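Long-range contacts in DNA mismatch repair protein MutS (Thermus aquaticus, PDB 1EWQ), which recognises mismatched DNA during mismatch repair and has a weak ATPase activity: residues G37-E48 / T68-F78; I137-F147 / V159-L170. All blocks are in the same frame, centred on the assembly; numbering follows the deposited sequence.

Interaction 1: residues G37-E48 / T68-F78. With nucleotides of chain A; nucleotides of chain B.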
loop_
_atom_site.group_PDB
_atom_site.type_symbol
_atom_site.label_atom_id
_atom_site.label_comp_id
_atom_site.label_asym_id
_atom_site.label_seq_id
_atom_site.Cartn_x
_atom_site.Cartn_y
_atom_site.Cartn_z
ATOM N N GLY C 37 -29.353 16.348 8.424
ATOM C CA GLY C 37 -28.895 17.009 9.632
ATOM C C GLY C 37 -27.390 17.220 9.568
ATOM O O GLY C 37 -26.866 17.674 8.549
ATOM N N ASP C 38 -26.683 16.883 10.643
ATOM C CA ASP C 38 -25.231 17.055 10.670
ATOM C C ASP C 38 -24.453 15.801 10.275
ATOM O O ASP C 38 -23.303 15.623 10.678
ATOM C CB ASP C 38 -24.785 17.516 12.052
ATOM C CG ASP C 38 -25.404 18.835 12.445
ATOM O OD1 ASP C 38 -25.277 19.814 11.678
ATOM O OD2 ASP C 38 -26.021 18.892 13.524
ATOM N N PHE C 39 -25.086 14.934 9.491
ATOM C CA PHE C 39 -24.444 13.711 9.033
ATOM C C PHE C 39 -24.735 13.418 7.563
ATOM O O PHE C 39 -25.812 13.736 7.062
ATOM C CB PHE C 39 -24.914 12.502 9.856
ATOM C CG PHE C 39 -24.349 12.440 11.245
ATOM C CD1 PHE C 39 -24.845 13.260 12.251
ATOM C CD2 PHE C 39 -23.316 11.553 11.549
ATOM C CE1 PHE C 39 -24.324 13.202 13.540
ATOM C CE2 PHE C 39 -22.786 11.487 12.839
ATOM C CZ PHE C 39 -23.294 12.315 13.836
ATOM N N TYR C 40 -23.758 12.822 6.884
ATOM C CA TYR C 40 -23.902 12.396 5.493
ATOM C C TYR C 40 -24.114 10.903 5.669
ATOM O O TYR C 40 -23.204 10.188 6.097
ATOM C CB TYR C 40 -22.616 12.624 4.698
ATOM C CG TYR C 40 -22.511 13.988 4.086
ATOM C CD1 TYR C 40 -21.463 14.842 4.421
ATOM C CD2 TYR C 40 -23.458 14.429 3.162
ATOM C CE1 TYR C 40 -21.356 16.109 3.848
ATOM C CE2 TYR C 40 -23.364 15.691 2.580
ATOM C CZ TYR C 40 -22.307 16.524 2.928
ATOM O OH TYR C 40 -22.196 17.761 2.342
ATOM N N GLU C 41 -25.308 10.429 5.346
ATOM C CA GLU C 41 -25.622 9.021 5.541
ATOM C C GLU C 41 -25.803 8.198 4.273
ATOM O O GLU C 41 -26.036 8.730 3.184
ATOM C CB GLU C 41 -26.879 8.907 6.410
ATOM C CG GLU C 41 -26.994 10.011 7.457
ATOM C CD GLU C 41 -28.252 9.902 8.301
ATOM O OE1 GLU C 41 -29.334 9.631 7.739
ATOM O OE2 GLU C 41 -28.160 10.100 9.531
ATOM N N CYS C 42 -25.687 6.885 4.443
ATOM C CA CYS C 42 -25.853 5.918 3.364
ATOM C C CYS C 42 -26.734 4.822 3.937
ATOM O O CYS C 42 -26.668 4.541 5.133
ATOM C CB CYS C 42 -24.506 5.315 2.953
ATOM S SG CYS C 42 -23.355 6.478 2.212
ATOM N N PHE C 43 -27.557 4.208 3.092
ATOM C CA PHE C 43 -28.443 3.138 3.542
ATOM C C PHE C 43 -28.281 1.874 2.690
ATOM O O PHE C 43 -27.572 1.881 1.685
ATOM C CB PHE C 43 -29.902 3.614 3.508
ATOM C CG PHE C 43 -30.135 4.916 4.230
ATOM C CD1 PHE C 43 -30.152 6.121 3.536
ATOM C CD2 PHE C 43 -30.314 4.940 5.608
ATOM C CE1 PHE C 43 -30.347 7.328 4.207
ATOM C CE2 PHE C 43 -30.507 6.141 6.284
ATOM C CZ PHE C 43 -30.523 7.333 5.581
ATOM N N GLY C 44 -28.937 0.791 3.095
ATOM C CA GLY C 44 -28.834 -0.454 2.351
ATOM C C GLY C 44 -27.389 -0.892 2.186
ATOM O O GLY C 44 -26.572 -0.707 3.092
ATOM N N GLU C 45 -27.064 -1.474 1.033
ATOM C CA GLU C 45 -25.699 -1.925 0.765
ATOM C C GLU C 45 -24.722 -0.765 0.835
ATOM O O GLU C 45 -23.609 -0.905 1.344
ATOM C CB GLU C 45 -25.604 -2.564 -0.614
ATOM C CG GLU C 45 -26.257 -3.917 -0.714
ATOM C CD GLU C 45 -25.936 -4.601 -2.026
ATOM O OE1 GLU C 45 -26.370 -4.083 -3.081
ATOM O OE2 GLU C 45 -25.241 -5.647 -1.999
ATOM N N ASP C 46 -25.148 0.379 0.312
ATOM C CA ASP C 46 -24.319 1.574 0.316
ATOM C C ASP C 46 -23.876 1.941 1.728
ATOM O O ASP C 46 -22.790 2.489 1.920
ATOM C CB ASP C 46 -25.079 2.727 -0.334
ATOM C CG ASP C 46 -25.253 2.525 -1.824
ATOM O OD1 ASP C 46 -24.225 2.431 -2.522
ATOM O OD2 ASP C 46 -26.405 2.452 -2.300
ATOM N N ALA C 47 -24.721 1.627 2.709
ATOM C CA ALA C 47 -24.412 1.893 4.107
ATOM C C ALA C 47 -23.373 0.866 4.528
ATOM O O ALA C 47 -22.503 1.138 5.358
ATOM C CB ALA C 47 -25.665 1.752 4.964
ATOM N N GLU C 48 -23.473 -0.320 3.937
ATOM C CA GLU C 48 -22.544 -1.402 4.225
ATOM C C GLU C 48 -21.191 -1.025 3.637
ATOM O O GLU C 48 -20.164 -1.118 4.308
ATOM C CB GLU C 48 -23.046 -2.705 3.603
ATOM C CG GLU C 48 -24.503 -2.997 3.901
ATOM C CD GLU C 48 -24.963 -4.350 3.376
ATOM O OE1 GLU C 48 -24.733 -4.654 2.186
ATOM O OE2 GLU C 48 -25.566 -5.108 4.160
ATOM N N THR C 68 -33.609 -0.738 7.563
ATOM C CA THR C 68 -32.540 -0.827 6.581
ATOM C C THR C 68 -31.201 -0.459 7.197
ATOM O O THR C 68 -31.138 0.280 8.183
ATOM C CB THR C 68 -32.800 0.121 5.385
ATOM O OG1 THR C 68 -31.770 -0.052 4.406
ATOM C CG2 THR C 68 -32.814 1.580 5.843
ATOM N N PRO C 69 -30.107 -0.986 6.633
ATOM C CA PRO C 69 -28.778 -0.673 7.160
ATOM C C PRO C 69 -28.492 0.831 7.035
ATOM O O PRO C 69 -28.959 1.481 6.096
ATOM C CB PRO C 69 -27.860 -1.520 6.285
ATOM C CG PRO C 69 -28.710 -2.717 5.983
ATOM C CD PRO C 69 -30.041 -2.091 5.661
HETATM N N MSE C 70 -27.728 1.376 7.979
HETATM C CA MSE C 70 -27.396 2.796 7.966
HETATM C C MSE C 70 -25.979 3.081 8.444
HETATM O O MSE C 70 -25.531 2.537 9.445
HETATM C CB MSE C 70 -28.376 3.582 8.846
HETATM C CG MSE C 70 -28.051 5.072 8.932
HETATM SE SE MSE C 70 -29.243 6.071 10.070
HETATM C CE MSE C 70 -28.227 5.964 11.703
ATOM N N ALA C 71 -25.279 3.936 7.710
ATOM C CA ALA C 71 -23.921 4.343 8.061
ATOM C C ALA C 71 -23.830 5.837 7.765
ATOM O O ALA C 71 -24.432 6.316 6.809
ATOM C CB ALA C 71 -22.912 3.577 7.240
ATOM N N GLY C 72 -23.099 6.580 8.581
ATOM C CA GLY C 72 -23.005 8.006 8.335
ATOM C C GLY C 72 -21.790 8.658 8.947
ATOM O O GLY C 72 -21.142 8.088 9.818
ATOM N N ILE C 73 -21.489 9.868 8.487
ATOM C CA ILE C 73 -20.346 10.616 8.979
ATOM C C ILE C 73 -20.758 12.058 9.234
ATOM O O ILE C 73 -21.592 12.607 8.517
ATOM C CB ILE C 73 -19.201 10.609 7.948
ATOM C CG1 ILE C 73 -19.692 11.221 6.628
ATOM C CG2 ILE C 73 -18.694 9.180 7.746
ATOM C CD1 ILE C 73 -18.628 11.347 5.562
ATOM N N PRO C 74 -20.183 12.690 10.266
ATOM C CA PRO C 74 -20.527 14.083 10.571
ATOM C C PRO C 74 -20.030 15.041 9.490
ATOM O O PRO C 74 -18.909 14.896 8.995
ATOM C CB PRO C 74 -19.848 14.316 11.916
ATOM C CG PRO C 74 -18.669 13.403 11.865
ATOM C CD PRO C 74 -19.253 12.147 11.269
ATOM N N LEU C 75 -20.863 16.011 9.120
ATOM C CA LEU C 75 -20.484 16.980 8.094
ATOM C C LEU C 75 -19.206 17.712 8.476
ATOM O O LEU C 75 -18.501 18.239 7.615
ATOM C CB LEU C 75 -21.577 18.030 7.875
ATOM C CG LEU C 75 -23.003 17.692 7.448
ATOM C CD1 LEU C 75 -23.542 18.888 6.686
ATOM C CD2 LEU C 75 -23.053 16.463 6.573
ATOM N N ARG C 76 -18.919 17.753 9.775
ATOM C CA ARG C 76 -17.730 18.434 10.278
ATOM C C ARG C 76 -16.456 17.990 9.567
ATOM O O ARG C 76 -15.671 18.820 9.109
ATOM C CB ARG C 76 -17.566 18.187 11.789
ATOM C CG ARG C 76 -17.071 16.779 12.158
ATOM C CD ARG C 76 -16.837 16.589 13.666
ATOM N NE ARG C 76 -18.072 16.379 14.427
ATOM C CZ ARG C 76 -18.929 17.340 14.769
ATOM N NH1 ARG C 76 -18.696 18.604 14.423
ATOM N NH2 ARG C 76 -20.023 17.037 15.461
ATOM N N ALA C 77 -16.261 16.678 9.481
ATOM C CA ALA C 77 -15.074 16.110 8.869
ATOM C C ALA C 77 -15.329 15.533 7.480
ATOM O O ALA C 77 -14.731 14.523 7.099
ATOM C CB ALA C 77 -14.502 15.036 9.787
ATOM N N PHE C 78 -16.207 16.182 6.718
ATOM C CA PHE C 78 -16.535 15.717 5.371
ATOM C C PHE C 78 -15.311 15.531 4.471
ATOM O O PHE C 78 -15.045 14.428 4.000
ATOM C CB PHE C 78 -17.514 16.678 4.684
ATOM C CG PHE C 78 -17.643 16.443 3.203
ATOM C CD1 PHE C 78 -18.101 15.220 2.717
ATOM C CD2 PHE C 78 -17.259 17.426 2.294
ATOM C CE1 PHE C 78 -18.174 14.980 1.346
ATOM C CE2 PHE C 78 -17.328 17.194 0.920
ATOM C CZ PHE C 78 -17.785 15.967 0.447
ATOM P P DT A 13 -25.371 4.418 16.780
ATOM O OP1 DT A 13 -25.183 2.959 16.995
ATOM O OP2 DT A 13 -25.511 5.325 17.948
ATOM O "O5'" DT A 13 -24.186 4.952 15.876
ATOM C "C5'" DT A 13 -24.505 5.895 14.878
ATOM C "C4'" DT A 13 -23.509 5.854 13.751
ATOM O "O4'" DT A 13 -24.181 6.498 12.657
ATOM C "C3'" DT A 13 -22.259 6.679 14.036
ATOM O "O3'" DT A 13 -21.109 6.134 13.378
ATOM C "C2'" DT A 13 -22.628 8.067 13.543
ATOM C "C1'" DT A 13 -23.723 7.829 12.501
ATOM N N1 DT A 13 -24.902 8.714 12.635
ATOM C C2 DT A 13 -25.682 8.917 11.520
ATOM O O2 DT A 13 -25.466 8.378 10.448
ATOM N N3 DT A 13 -26.733 9.778 11.707
ATOM C C4 DT A 13 -27.079 10.434 12.869
ATOM O O4 DT A 13 -28.033 11.200 12.874
ATOM C C5 DT A 13 -26.242 10.151 14.010
ATOM C C7 DT A 13 -26.566 10.785 15.325
ATOM C C6 DT A 13 -25.203 9.321 13.837
ATOM P P DG A 14 -19.753 5.900 14.215
ATOM O OP1 DG A 14 -18.798 5.157 13.351
ATOM O OP2 DG A 14 -20.101 5.363 15.554
ATOM O "O5'" DG A 14 -19.184 7.365 14.438
ATOM C "C5'" DG A 14 -18.917 8.222 13.341
ATOM C "C4'" DG A 14 -18.592 9.604 13.848
ATOM O "O4'" DG A 14 -19.790 10.210 14.388
ATOM C "C3'" DG A 14 -17.559 9.628 14.972
ATOM O "O3'" DG A 14 -16.706 10.759 14.802
ATOM C "C2'" DG A 14 -18.404 9.738 16.232
ATOM C "C1'" DG A 14 -19.627 10.520 15.768
ATOM N N9 DG A 14 -20.868 10.151 16.449
ATOM C C8 DG A 14 -21.301 8.875 16.721
ATOM N N7 DG A 14 -22.462 8.843 17.317
ATOM C C5 DG A 14 -22.818 10.178 17.454
ATOM C C6 DG A 14 -23.984 10.764 18.021
ATOM O O6 DG A 14 -24.960 10.203 18.532
ATOM N N1 DG A 14 -23.947 12.152 17.945
ATOM C C2 DG A 14 -22.927 12.885 17.389
ATOM N N2 DG A 14 -23.096 14.216 17.382
ATOM N N3 DG A 14 -21.831 12.352 16.869
ATOM C C4 DG A 14 -21.845 11.001 16.931
ATOM P P DC B 12 -29.268 20.830 16.752
ATOM O OP1 DC B 12 -28.282 21.854 16.341
ATOM O OP2 DC B 12 -30.455 21.228 17.557
ATOM O "O5'" DC B 12 -29.754 20.086 15.432
ATOM C "C5'" DC B 12 -28.819 19.793 14.399
ATOM C "C4'" DC B 12 -29.476 19.005 13.293
ATOM O "O4'" DC B 12 -29.815 17.680 13.763
ATOM C "C3'" DC B 12 -30.760 19.603 12.728
ATOM O "O3'" DC B 12 -30.755 19.398 11.314
ATOM C "C2'" DC B 12 -31.856 18.798 13.410
ATOM C "C1'" DC B 12 -31.207 17.432 13.624
ATOM N N1 DC B 12 -31.633 16.721 14.842
ATOM C C2 DC B 12 -31.668 15.317 14.836
ATOM O O2 DC B 12 -31.430 14.712 13.784
ATOM N N3 DC B 12 -31.968 14.657 15.979
ATOM C C4 DC B 12 -32.252 15.340 17.088
ATOM N N4 DC B 12 -32.525 14.645 18.192
ATOM C C5 DC B 12 -32.268 16.768 17.113
ATOM C C6 DC B 12 -31.956 17.412 15.978
#

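Interaction 2: residues I137-F147 / V159-L170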
loop_
_atom_site.group_PDB
_atom_site.type_symbol
_atom_site.label_atom_id
_atom_site.label_comp_id
_atom_site.label_asym_id
_atom_site.label_seq_id
_atom_site.Cartn_x
_atom_site.Cartn_y
_atom_site.Cartn_z
ATOM N N ILE C 137 -9.834 11.463 -24.456
ATOM C CA ILE C 137 -9.280 10.922 -25.693
ATOM C C ILE C 137 -10.412 10.489 -26.637
ATOM O O ILE C 137 -11.339 9.777 -26.228
ATOM C CB ILE C 137 -8.401 9.671 -25.402
ATOM C CG1 ILE C 137 -7.162 10.073 -24.586
ATOM C CG2 ILE C 137 -8.008 8.993 -26.703
ATOM C CD1 ILE C 137 -6.383 8.890 -24.022
ATOM N N ALA C 138 -10.331 10.914 -27.894
ATOM C CA ALA C 138 -11.337 10.558 -28.889
ATOM C C ALA C 138 -10.699 10.412 -30.264
ATOM O O ALA C 138 -9.527 10.735 -30.450
ATOM C CB ALA C 138 -12.430 11.618 -28.930
ATOM N N THR C 139 -11.476 9.921 -31.224
ATOM C CA THR C 139 -10.989 9.743 -32.587
ATOM C C THR C 139 -11.802 10.598 -33.543
ATOM O O THR C 139 -12.832 11.146 -33.169
ATOM C CB THR C 139 -11.099 8.285 -33.041
ATOM O OG1 THR C 139 -12.477 7.894 -33.052
ATOM C CG2 THR C 139 -10.316 7.379 -32.111
ATOM N N GLY C 140 -11.343 10.711 -34.782
ATOM C CA GLY C 140 -12.067 11.524 -35.741
ATOM C C GLY C 140 -11.114 12.442 -36.470
ATOM O O GLY C 140 -11.021 13.632 -36.162
ATOM N N ASP C 141 -10.406 11.870 -37.441
ATOM C CA ASP C 141 -9.419 12.590 -38.234
ATOM C C ASP C 141 -8.175 12.768 -37.374
ATOM O O ASP C 141 -7.619 13.865 -37.279
ATOM C CB ASP C 141 -9.956 13.960 -38.679
ATOM C CG ASP C 141 -11.173 13.848 -39.579
ATOM O OD1 ASP C 141 -11.164 12.966 -40.469
ATOM O OD2 ASP C 141 -12.131 14.642 -39.408
ATOM N N GLY C 142 -7.753 11.669 -36.745
ATOM C CA GLY C 142 -6.585 11.683 -35.876
ATOM C C GLY C 142 -6.966 11.394 -34.433
ATOM O O GLY C 142 -8.147 11.163 -34.131
ATOM N N TRP C 143 -5.981 11.384 -33.535
ATOM C CA TRP C 143 -6.269 11.142 -32.128
ATOM C C TRP C 143 -6.395 12.471 -31.376
ATOM O O TRP C 143 -5.418 13.215 -31.241
ATOM C CB TRP C 143 -5.174 10.290 -31.476
ATOM C CG TRP C 143 -5.061 8.886 -32.019
ATOM C CD1 TRP C 143 -4.311 8.477 -33.082
ATOM C CD2 TRP C 143 -5.712 7.711 -31.514
ATOM N NE1 TRP C 143 -4.447 7.119 -33.268
ATOM C CE2 TRP C 143 -5.301 6.625 -32.321
ATOM C CE3 TRP C 143 -6.601 7.468 -30.457
ATOM C CZ2 TRP C 143 -5.751 5.316 -32.106
ATOM C CZ3 TRP C 143 -7.051 6.161 -30.243
ATOM C CH2 TRP C 143 -6.621 5.104 -31.067
ATOM N N GLY C 144 -7.604 12.768 -30.899
ATOM C CA GLY C 144 -7.835 13.991 -30.154
ATOM C C GLY C 144 -7.564 13.765 -28.676
ATOM O O GLY C 144 -8.051 12.806 -28.094
ATOM N N LEU C 145 -6.785 14.654 -28.070
ATOM C CA LEU C 145 -6.431 14.543 -26.657
ATOM C C LEU C 145 -6.603 15.930 -26.046
ATOM O O LEU C 145 -6.026 16.904 -26.543
ATOM C CB LEU C 145 -4.965 14.116 -26.538
ATOM C CG LEU C 145 -4.375 13.435 -25.293
ATOM C CD1 LEU C 145 -2.931 13.897 -25.144
ATOM C CD2 LEU C 145 -5.162 13.745 -24.054
ATOM N N ALA C 146 -7.400 16.027 -24.982
ATOM C CA ALA C 146 -7.622 17.313 -24.323
ATOM C C ALA C 146 -7.554 17.177 -22.813
ATOM O O ALA C 146 -7.920 16.150 -22.249
ATOM C CB ALA C 146 -8.964 17.906 -24.735
ATOM N N PHE C 147 -7.069 18.226 -22.163
ATOM C CA PHE C 147 -6.937 18.239 -20.721
ATOM C C PHE C 147 -7.672 19.424 -20.123
ATOM O O PHE C 147 -7.827 20.469 -20.756
ATOM C CB PHE C 147 -5.465 18.348 -20.306
ATOM C CG PHE C 147 -4.607 17.226 -20.797
ATOM C CD1 PHE C 147 -3.842 17.374 -21.935
ATOM C CD2 PHE C 147 -4.563 16.013 -20.110
ATOM C CE1 PHE C 147 -3.035 16.328 -22.397
ATOM C CE2 PHE C 147 -3.766 14.970 -20.562
ATOM C CZ PHE C 147 -3.001 15.129 -21.708
ATOM N N VAL C 159 -4.003 17.291 -31.407
ATOM C CA VAL C 159 -4.342 16.123 -32.189
ATOM C C VAL C 159 -3.020 15.452 -32.509
ATOM O O VAL C 159 -2.020 16.129 -32.748
ATOM C CB VAL C 159 -5.078 16.493 -33.499
ATOM C CG1 VAL C 159 -5.270 15.247 -34.352
ATOM C CG2 VAL C 159 -6.433 17.099 -33.182
ATOM N N LEU C 160 -3.003 14.126 -32.473
ATOM C CA LEU C 160 -1.792 13.380 -32.767
ATOM C C LEU C 160 -2.099 12.390 -33.875
ATOM O O LEU C 160 -3.235 11.948 -34.018
ATOM C CB LEU C 160 -1.302 12.661 -31.514
ATOM C CG LEU C 160 -1.039 13.680 -30.407
ATOM C CD1 LEU C 160 -2.103 13.544 -29.332
ATOM C CD2 LEU C 160 0.345 13.488 -29.840
ATOM N N LYS C 161 -1.085 12.051 -34.663
ATOM C CA LYS C 161 -1.262 11.140 -35.789
ATOM C C LYS C 161 -1.242 9.665 -35.446
ATOM O O LYS C 161 -1.933 8.871 -36.086
ATOM C CB LYS C 161 -0.203 11.426 -36.851
ATOM C CG LYS C 161 0.987 12.199 -36.317
ATOM C CD LYS C 161 1.686 11.457 -35.177
ATOM C CE LYS C 161 2.244 12.465 -34.196
ATOM N NZ LYS C 161 1.148 13.391 -33.830
ATOM N N SER C 162 -0.459 9.285 -34.445
ATOM C CA SER C 162 -0.386 7.881 -34.072
ATOM C C SER C 162 -0.850 7.641 -32.644
ATOM O O SER C 162 -1.066 8.578 -31.870
ATOM C CB SER C 162 1.042 7.348 -34.258
ATOM O OG SER C 162 1.967 7.989 -33.399
ATOM N N LYS C 163 -1.021 6.365 -32.314
ATOM C CA LYS C 163 -1.456 5.954 -30.990
ATOM C C LYS C 163 -0.270 6.117 -30.049
ATOM O O LYS C 163 -0.425 6.465 -28.877
ATOM C CB LYS C 163 -1.902 4.496 -31.045
ATOM C CG LYS C 163 -2.577 3.976 -29.799
ATOM C CD LYS C 163 -3.112 2.570 -30.056
ATOM C CE LYS C 163 -2.003 1.661 -30.585
ATOM N NZ LYS C 163 -2.465 0.270 -30.797
ATOM N N SER C 164 0.921 5.871 -30.589
ATOM C CA SER C 164 2.158 5.993 -29.836
ATOM C C SER C 164 2.306 7.405 -29.274
ATOM O O SER C 164 2.551 7.582 -28.081
ATOM C CB SER C 164 3.350 5.690 -30.742
ATOM O OG SER C 164 4.131 4.654 -30.193
ATOM N N ALA C 165 2.160 8.401 -30.144
ATOM C CA ALA C 165 2.283 9.796 -29.745
ATOM C C ALA C 165 1.169 10.174 -28.778
ATOM O O ALA C 165 1.378 10.957 -27.854
ATOM C CB ALA C 165 2.247 10.700 -30.967
ATOM N N LEU C 166 -0.018 9.625 -28.991
ATOM C CA LEU C 166 -1.125 9.917 -28.092
ATOM C C LEU C 166 -0.714 9.470 -26.697
ATOM O O LEU C 166 -0.698 10.267 -25.764
ATOM C CB LEU C 166 -2.390 9.165 -28.504
ATOM C CG LEU C 166 -3.463 9.140 -27.404
ATOM C CD1 LEU C 166 -4.013 10.559 -27.180
ATOM C CD2 LEU C 166 -4.571 8.171 -27.791
ATOM N N TYR C 167 -0.382 8.190 -26.566
ATOM C CA TYR C 167 0.023 7.655 -25.278
ATOM C C TYR C 167 1.136 8.466 -24.629
ATOM O O TYR C 167 1.067 8.744 -23.433
ATOM C CB TYR C 167 0.436 6.185 -25.403
ATOM C CG TYR C 167 -0.733 5.242 -25.655
ATOM C CD1 TYR C 167 -2.052 5.708 -25.638
ATOM C CD2 TYR C 167 -0.520 3.890 -25.914
ATOM C CE1 TYR C 167 -3.136 4.848 -25.881
ATOM C CE2 TYR C 167 -1.588 3.024 -26.154
ATOM C CZ TYR C 167 -2.892 3.510 -26.137
ATOM O OH TYR C 167 -3.940 2.655 -26.399
ATOM N N ASP C 168 2.148 8.862 -25.400
ATOM C CA ASP C 168 3.228 9.656 -24.820
ATOM C C ASP C 168 2.743 11.007 -24.321
ATOM O O ASP C 168 3.168 11.466 -23.266
ATOM C CB ASP C 168 4.363 9.886 -25.821
ATOM C CG ASP C 168 5.261 8.684 -25.971
ATOM O OD1 ASP C 168 5.381 7.899 -25.011
ATOM O OD2 ASP C 168 5.865 8.539 -27.049
ATOM N N GLU C 169 1.863 11.650 -25.084
ATOM C CA GLU C 169 1.344 12.950 -24.680
ATOM C C GLU C 169 0.559 12.800 -23.397
ATOM O O GLU C 169 0.618 13.652 -22.519
ATOM C CB GLU C 169 0.423 13.551 -25.749
ATOM C CG GLU C 169 1.073 14.582 -26.635
ATOM C CD GLU C 169 1.813 15.666 -25.864
ATOM O OE1 GLU C 169 1.184 16.488 -25.173
ATOM O OE2 GLU C 169 3.047 15.688 -25.955
ATOM N N LEU C 170 -0.180 11.704 -23.303
ATOM C CA LEU C 170 -0.995 11.432 -22.127
ATOM C C LEU C 170 -0.091 11.197 -20.915
ATOM O O LEU C 170 -0.298 11.785 -19.855
ATOM C CB LEU C 170 -1.889 10.205 -22.386
ATOM C CG LEU C 170 -3.018 9.814 -21.411
ATOM C CD1 LEU C 170 -2.435 9.512 -20.055
ATOM C CD2 LEU C 170 -4.033 10.926 -21.308
#

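Interaction 1: residues G37-E48 / T68-F78
The Phe39 ring lies between protein and DNA: Pro74 CA sits over one face, off centre, and 4.2 Å from the ring centroid in a CH-pi contact, while the base of DT13 of chain A covers the opposite face, its C6 3.4 Å above the plane. DG14 of chain A meets the ring at its edge, N3 lying 3.4 Å from Phe39 CZ. With CG beside the backbone N and anti to the carbonyl carbon (chi1 -74°), the phenyl group reaches out from the strand to the DNA. On the other side of the sheet Leu75 CD2 lies over a face of the Tyr40 ring, modelled too close for its spacing to be trusted, and Phe78 meets that ring obliquely, planes at 50°; the Tyr40 hydroxyl bonds to Asp96. Back on the Phe39 side, Met70 runs beside Phe43, Met70 CG 3.8 Å from Phe43 CE2, with the selenium of this selenomethionine in an oblique Met-aromatic contact.

Strands 39-43 and 68-74 run antiparallel, paired by reciprocal bonds: Tyr40 N to Ile73 O (2.7 Å) and Ile73 N to Tyr40 O, then the same between Cys42 and Ala71. Side chains alternate along each strand, which puts Phe39, Glu41, Phe43 and Met70 on the side turned to the DNA. Glu41, extended beyond CG, offers OE2 to the N3-H of DT13 of chain A; the thymine is the donor, N3 to OE2 is 2.6 Å, and the bond is nearly straight (174°). Gly72 sits beside it with CA 3.3 Å from O2 of DT13 of chain A; a beta carbon there would run into that oxygen. One thymine is thus covered by a phenyl ring and gripped at its N3-H, the work of the Phe-X-Glu motif (Phe39-Tyr40-Glu41) by which domain I of bacterial MutS recognises mismatches.

Interaction 2: residues I137-F147 / V159-L170
Leu166 packs against three side chains of segment 137-147. Its CD1 presses on Leu145 CG at 3.5 Å, tight for two carbons, and its CD2 lies 3.4 Å from Trp143 CE3 and 3.7 Å from Ile137 CG2. A chi1 of 165° carries CG of Leu166 toward the sheet, and chi2 of 68° turns CD1 to Leu145 and CD2 to Trp143 and Ile137. One turn on, Glu169 CB touches Leu145 CD1, and Leu170 CD2 meets Ile137, Leu145 and Phe147.

The Trp143 indole carries Lys163 CA over the face of its five-membered ring, 4.2 Å from the centroid, with the carbonyls of Leu160 and Lys161 in plane at its edge. With an alanine in place of Trp143, Leu166 would probably lose the indole carbons at its CD2, and the first turn of helix 163-173 the ring it rests on.

Strands 143-149 and 154-160 form a beta hairpin that leads through a short turn into this helix, consistent with the RNase H-like fold of MutS domain II. The hairpin is paired by Trp143 N to Leu160 O (2.8 Å) and Leu160 N to Trp143 O. In the turn that follows, Ser162 is the N-cap of the helix, OG accepting from Ala165 N at 3.3 Å. Farther out, Lys163 NZ forms a salt bridge with Glu193, Glu169 pairs with Arg172, and the Phe147 ring stacks on His173.

In the fold
Interactions 1 and 2 follow one another along the chain and belong to separate domains, the first and second of MutS, each including an antiparallel strand pair inside a mixed sheet. Their centres are 41 Å apart, and their nearest atoms about 23 Å apart, so they do not touch. They differ in setting: residues 37-48 and 68-78 present one side of their strands directly to the heteroduplex, whereas 137-147 and 159-170 join a hairpin to the helix that follows it, their nearest atom about 37 Å from the nucleic acid. Both lie away from the predicted ATP site in domain V, and neither is touched by the second protein chain.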